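Long-range contacts in gala protein type 1, 3 or 4 (Legionella pneumophila subsp. pneumophila, PDB 4XA9), which probably binds small GTPases and may act as a GTPase activator, through a leucine-rich repeat domain: residues Leu27-Ile32 with Thr56-Lys61; Leu62-Thr67 with Ser88-Ile93. All coordinates share one frame; numbering follows the deposited sequence.

In the fold
Two neighbouring contacts tie together successive turns of a leucine-rich repeat solenoid, near its N-terminal end. From the N terminus, the chain leaves strand 19-21 and reaches Leu27-Ile32, runs through helix 32-41 and strand 47-49, and at Thr56-Lys61 closes interaction 1 at the start of helix 57-63. Interaction 2 opens at the other end of that helix, with Leu62-Thr67, and closes at Ser88-Ile93 after strand 71-73 and helix 80-87. The contacts therefore follow in series, neither nested nor crossed, with centres about 13 Å apart. They also touch: Ile32 CG2 packs 3.7 Å from Leu62 C. Helix 57-63 is thereby joined to the preceding turn at its beginning and to the following one at its end.

Interaction 1: residues Leu27-Ile32 with Thr56-Lys61; sequences LRDNDI and TANGVK
A polar contact between adjacent solenoid turns, with a small apolar part beside it, joins the loop before helix 32-41 to the start of helix 57-63. Asp29 presents its carboxylate to Thr56, the N-cap residue of the latter helix, and the two side chains cross at about a right angle. Asp29 OD1 accepts from Thr56 N at 2.7 Å through its syn lone pair, in a nearly straight bond with an N-H...O angle of 172°. Asp29 OD2 is modelled 2.3 Å from Thr56 OG1, too close for an ordinary hydrogen bond, so the detail of that pairing is doubtful. With chi1 at 75°, Thr56 holds OG1 between its own N and carbonyl carbon, where the hydroxyl also accepts the capping bond from Asn58 N at 3.2 Å. Water 1 extends the network by donating to Asp29 OD2 and accepting from Asn58 ND2. The N-terminal end of helix 57-63 would probably favour the negative charge of the carboxylate. Close backbone approach accompanies this: Asp29 CA lies 4.0 Å from Gly59 CA. Next to it, Ile32 lays CG2 3.5 Å from Gly59 O, while its CG1 faces Gly59 CA. Ile32 also packs on Leu62 and Phe63 farther along helix 57-63, whose Val60 turns away from this contact to meet Trp86 and Leu87 of helix 80-87.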
loop_
_atom_site.group_PDB
_atom_site.type_symbol
_atom_site.label_atom_id
_atom_site.label_comp_id
_atom_site.label_asym_id
_atom_site.label_seq_id
_atom_site.Cartn_x
_atom_site.Cartn_y
_atom_site.Cartn_z
ATOM N N LEU A 27 21.088 0.318 0.042
ATOM C CA LEU A 27 22.045 0.276 -1.063
ATOM C C LEU A 27 22.055 1.584 -1.840
ATOM O O LEU A 27 21.026 2.258 -1.967
ATOM C CB LEU A 27 21.740 -0.880 -2.011
ATOM C CG LEU A 27 21.678 -2.281 -1.404
ATOM C CD1 LEU A 27 21.496 -3.307 -2.510
ATOM C CD2 LEU A 27 22.930 -2.570 -0.583
ATOM N N ARG A 28 23.225 1.947 -2.354
ATOM C CA ARG A 28 23.351 3.156 -3.145
ATOM C C ARG A 28 23.877 2.837 -4.524
ATOM O O ARG A 28 24.160 1.676 -4.844
ATOM C CB ARG A 28 24.259 4.168 -2.448
ATOM C CG ARG A 28 23.690 4.661 -1.125
ATOM C CD ARG A 28 24.409 5.900 -0.634
ATOM N NE ARG A 28 25.792 5.629 -0.248
ATOM C CZ ARG A 28 26.195 5.418 1.003
ATOM N NH1 ARG A 28 25.317 5.451 1.999
ATOM N NH2 ARG A 28 27.475 5.181 1.258
ATOM N N ASP A 29 24.010 3.874 -5.341
ATOM C CA ASP A 29 24.454 3.695 -6.713
ATOM C C ASP A 29 25.798 2.980 -6.798
ATOM O O ASP A 29 25.990 2.141 -7.672
ATOM C CB ASP A 29 24.537 5.040 -7.423
ATOM C CG ASP A 29 23.191 5.716 -7.533
ATOM O OD1 ASP A 29 22.157 5.017 -7.451
ATOM O OD2 ASP A 29 23.165 6.950 -7.700
ATOM N N ASN A 30 26.692 3.292 -5.888
ATOM C CA ASN A 30 28.016 2.728 -5.869
ATOM C C ASN A 30 28.063 1.263 -5.565
ATOM O O ASN A 30 29.071 0.687 -5.712
ATOM C CB ASN A 30 28.921 3.496 -4.938
ATOM C CG ASN A 30 29.377 4.800 -5.543
ATOM O OD1 ASN A 30 29.397 4.946 -6.742
ATOM N ND2 ASN A 30 29.708 5.765 -4.705
ATOM N N ASP A 31 26.961 0.701 -5.099
ATOM C CA ASP A 31 26.894 -0.720 -4.760
ATOM C C ASP A 31 26.492 -1.544 -5.977
ATOM O O ASP A 31 26.560 -2.774 -5.963
ATOM C CB ASP A 31 25.908 -0.976 -3.621
ATOM C CG ASP A 31 26.360 -0.357 -2.316
ATOM O OD1 ASP A 31 27.347 -0.856 -1.732
ATOM O OD2 ASP A 31 25.714 0.612 -1.869
ATOM N N ILE A 32 26.071 -0.863 -7.033
ATOM C CA ILE A 32 25.540 -1.564 -8.200
ATOM C C ILE A 32 26.612 -2.367 -8.960
ATOM O O ILE A 32 26.340 -3.502 -9.354
ATOM C CB ILE A 32 24.819 -0.582 -9.157
ATOM C CG1 ILE A 32 23.671 0.125 -8.425
ATOM C CG2 ILE A 32 24.277 -1.316 -10.379
ATOM C CD1 ILE A 32 22.590 -0.818 -7.901
ATOM N N THR A 56 19.505 5.668 -7.208
ATOM C CA THR A 56 19.065 6.771 -8.055
ATOM C C THR A 56 19.203 6.380 -9.519
ATOM O O THR A 56 19.514 5.232 -9.827
ATOM C CB THR A 56 19.874 8.059 -7.809
ATOM O OG1 THR A 56 21.174 7.928 -8.401
ATOM C CG2 THR A 56 20.010 8.343 -6.314
ATOM N N ALA A 57 18.986 7.343 -10.412
ATOM C CA ALA A 57 19.119 7.113 -11.848
ATOM C C ALA A 57 20.537 6.677 -12.225
ATOM O O ALA A 57 20.727 5.897 -13.160
ATOM C CB ALA A 57 18.733 8.368 -12.622
ATOM N N ASN A 58 21.528 7.175 -11.496
ATOM C CA ASN A 58 22.910 6.788 -11.753
ATOM C C ASN A 58 23.154 5.306 -11.494
ATOM O O ASN A 58 23.952 4.666 -12.182
ATOM C CB ASN A 58 23.855 7.635 -10.910
ATOM C CG ASN A 58 24.027 9.028 -11.468
ATOM O OD1 ASN A 58 23.817 9.258 -12.662
ATOM N ND2 ASN A 58 24.413 9.969 -10.613
ATOM N N GLY A 59 22.454 4.765 -10.503
ATOM C CA GLY A 59 22.558 3.354 -10.185
ATOM C C GLY A 59 21.947 2.511 -11.279
ATOM O O GLY A 59 22.457 1.442 -11.611
ATOM N N VAL A 60 20.842 2.997 -11.836
ATOM C CA VAL A 60 20.199 2.331 -12.959
ATOM C C VAL A 60 21.137 2.278 -14.165
ATOM O O VAL A 60 21.255 1.242 -14.820
ATOM C CB VAL A 60 18.890 3.033 -13.354
ATOM C CG1 VAL A 60 18.339 2.446 -14.648
ATOM C CG2 VAL A 60 17.864 2.910 -12.236
ATOM N N LYS A 61 21.810 3.393 -14.452
ATOM C CA LYS A 61 22.780 3.438 -15.556
ATOM C C LYS A 61 23.870 2.385 -15.401
ATOM O O LYS A 61 24.412 1.891 -16.390
ATOM C CB LYS A 61 23.425 4.823 -15.665
ATOM C CG LYS A 61 22.498 5.899 -16.205
ATOM C CD LYS A 61 23.235 7.210 -16.412
ATOM C CE LYS A 61 22.326 8.252 -17.050
ATOM N NZ LYS A 61 23.039 9.542 -17.268
HETATM O O HOH W 1 25.507 8.517 -8.009
#

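Interaction 2: residues Leu62-Thr67 with Ser88-Ile93; sequences LFVNKT and SEDNHI
Phe63 meets Ile93 at its ring edge, with CD1 of Ile93 near the ring plane and 4.3 Å from Phe63 CE2; the His92 ring has water 2 at its edge, in plane, and Thr67 O obliquely placed. Two loops of successive leucine-rich repeat turns meet here, one a type II beta turn from Phe63 to Lys66, the other an Asx turn at Asp90. Asn65 spans them with its amide: OD1 accepts from Asn91 N at 2.8 Å, the donor tilted 18° from the carbonyl plane, while ND2 gives to Glu89 O, which lies near the amide plane of Asn65. The amide planes of Asn65 and Asn91 lie 24° apart, and the side chains cross at an oblique angle. Alongside, Val64 CG1 rests 3.7 Å from Asp90 CA, the two side chains running past each other in opposite directions, and Phe63 and Ile93 both pack on Leu72 of strand 71-73. Asp90 divides its carboxylate between the loops. With CG anti to the backbone N (chi1 -171°), the carboxylate lies beside the Asp90 carbonyl carbon, where OD2 accepts from both His92 N and Ile93 N, fixing the group within its own turn. The remaining oxygen, Asp90 OD1, reaches across to Asn65 N at 2.8 Å, met nearly along its C-O axis.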
loop_
_atom_site.group_PDB
_atom_site.type_symbol
_atom_site.label_atom_id
_atom_site.label_comp_id
_atom_site.label_asym_id
_atom_site.label_seq_id
_atom_site.Cartn_x
_atom_site.Cartn_y
_atom_site.Cartn_z
ATOM N N LEU A 62 24.189 2.055 -14.152
ATOM C CA LEU A 62 25.221 1.071 -13.852
ATOM C C LEU A 62 24.676 -0.340 -13.915
ATOM O O LEU A 62 25.434 -1.307 -13.931
ATOM C CB LEU A 62 25.820 1.338 -12.469
ATOM C CG LEU A 62 26.564 2.671 -12.380
ATOM C CD1 LEU A 62 27.065 2.936 -10.973
ATOM C CD2 LEU A 62 27.722 2.666 -13.370
ATOM N N PHE A 63 23.355 -0.460 -13.943
ATOM C CA PHE A 63 22.732 -1.773 -13.922
ATOM C C PHE A 63 22.292 -2.250 -15.299
ATOM O O PHE A 63 22.415 -3.430 -15.627
ATOM C CB PHE A 63 21.523 -1.775 -12.986
ATOM C CG PHE A 63 20.769 -3.067 -12.998
ATOM C CD1 PHE A 63 21.219 -4.145 -12.251
ATOM C CD2 PHE A 63 19.621 -3.210 -13.758
ATOM C CE1 PHE A 63 20.540 -5.342 -12.259
ATOM C CE2 PHE A 63 18.931 -4.410 -13.774
ATOM C CZ PHE A 63 19.391 -5.479 -13.027
ATOM N N VAL A 64 21.758 -1.331 -16.093
ATOM C CA VAL A 64 21.066 -1.700 -17.327
ATOM C C VAL A 64 21.973 -2.396 -18.341
ATOM O O VAL A 64 23.108 -1.965 -18.587
ATOM C CB VAL A 64 20.408 -0.460 -17.955
ATOM C CG1 VAL A 64 19.991 -0.725 -19.393
ATOM C CG2 VAL A 64 19.188 -0.057 -17.117
ATOM N N ASN A 65 21.465 -3.502 -18.890
ATOM C CA ASN A 65 22.167 -4.308 -19.890
ATOM C C ASN A 65 23.495 -4.880 -19.391
ATOM O O ASN A 65 24.404 -5.140 -20.180
ATOM C CB ASN A 65 22.381 -3.484 -21.166
ATOM C CG ASN A 65 21.080 -3.232 -21.908
ATOM O OD1 ASN A 65 20.256 -4.134 -22.043
ATOM N ND2 ASN A 65 20.875 -1.997 -22.361
ATOM N N LYS A 66 23.592 -5.090 -18.080
ATOM C CA LYS A 66 24.762 -5.727 -17.479
ATOM C C LYS A 66 24.521 -7.214 -17.262
ATOM O O LYS A 66 25.457 -8.006 -17.236
ATOM C CB LYS A 66 25.112 -5.073 -16.136
ATOM C CG LYS A 66 25.679 -3.678 -16.245
ATOM C CD LYS A 66 27.175 -3.734 -16.494
ATOM C CE LYS A 66 27.749 -2.349 -16.764
ATOM N NZ LYS A 66 27.600 -1.437 -15.601
ATOM N N THR A 67 23.256 -7.575 -17.081
ATOM C CA THR A 67 22.882 -8.913 -16.636
ATOM C C THR A 67 21.726 -9.464 -17.467
ATOM O O THR A 67 21.177 -8.764 -18.315
ATOM C CB THR A 67 22.454 -8.915 -15.150
ATOM O OG1 THR A 67 21.145 -8.345 -15.029
ATOM C CG2 THR A 67 23.428 -8.102 -14.299
ATOM N N SER A 88 14.107 1.707 -19.635
ATOM C CA SER A 88 13.367 1.429 -20.863
ATOM C C SER A 88 14.315 0.954 -21.957
ATOM O O SER A 88 13.875 0.430 -22.982
ATOM C CB SER A 88 12.587 2.660 -21.334
ATOM O OG SER A 88 13.448 3.652 -21.865
ATOM N N GLU A 89 15.616 1.127 -21.724
ATOM C CA GLU A 89 16.636 0.710 -22.677
ATOM C C GLU A 89 17.134 -0.707 -22.401
ATOM O O GLU A 89 17.939 -1.250 -23.168
ATOM C CB GLU A 89 17.824 1.677 -22.647
ATOM C CG GLU A 89 17.459 3.152 -22.756
ATOM C CD GLU A 89 16.881 3.520 -24.106
ATOM O OE1 GLU A 89 17.081 2.753 -25.071
ATOM O OE2 GLU A 89 16.224 4.580 -24.200
ATOM N N ASP A 90 16.679 -1.309 -21.306
ATOM C CA ASP A 90 17.180 -2.632 -20.966
ATOM C C ASP A 90 16.615 -3.687 -21.890
ATOM O O ASP A 90 15.425 -3.688 -22.202
ATOM C CB ASP A 90 16.874 -3.006 -19.521
ATOM C CG ASP A 90 17.586 -4.282 -19.105
ATOM O OD1 ASP A 90 18.750 -4.203 -18.651
ATOM O OD2 ASP A 90 16.989 -5.365 -19.246
ATOM N N ASN A 91 17.474 -4.600 -22.314
ATOM C CA ASN A 91 17.085 -5.557 -23.336
ATOM C C ASN A 91 16.673 -6.933 -22.804
ATOM O O ASN A 91 16.394 -7.840 -23.592
ATOM C CB ASN A 91 18.219 -5.686 -24.353
ATOM C CG ASN A 91 18.462 -4.385 -25.104
ATOM O OD1 ASN A 91 17.516 -3.755 -25.587
ATOM N ND2 ASN A 91 19.719 -3.971 -25.200
ATOM N N HIS A 92 16.591 -7.081 -21.481
ATOM C CA HIS A 92 16.141 -8.352 -20.892
ATOM C C HIS A 92 14.882 -8.230 -20.036
ATOM O O HIS A 92 14.127 -9.189 -19.887
ATOM C CB HIS A 92 17.251 -8.965 -20.044
ATOM C CG HIS A 92 18.330 -9.621 -20.845
ATOM N ND1 HIS A 92 19.501 -8.979 -21.178
ATOM C CD2 HIS A 92 18.418 -10.864 -21.374
ATOM C CE1 HIS A 92 20.265 -9.797 -21.879
ATOM N NE2 HIS A 92 19.630 -10.947 -22.013
ATOM N N ILE A 93 14.666 -7.062 -19.451
ATOM C CA ILE A 93 13.567 -6.900 -18.505
ATOM C C ILE A 93 12.209 -6.951 -19.209
ATOM O O ILE A 93 11.962 -6.223 -20.171
ATOM C CB ILE A 93 13.731 -5.588 -17.707
ATOM C CG1 ILE A 93 14.952 -5.710 -16.781
ATOM C CG2 ILE A 93 12.478 -5.276 -16.904
ATOM C CD1 ILE A 93 15.281 -4.456 -15.999
HETATM O O HOH W 2 19.664 -6.600 -19.862
#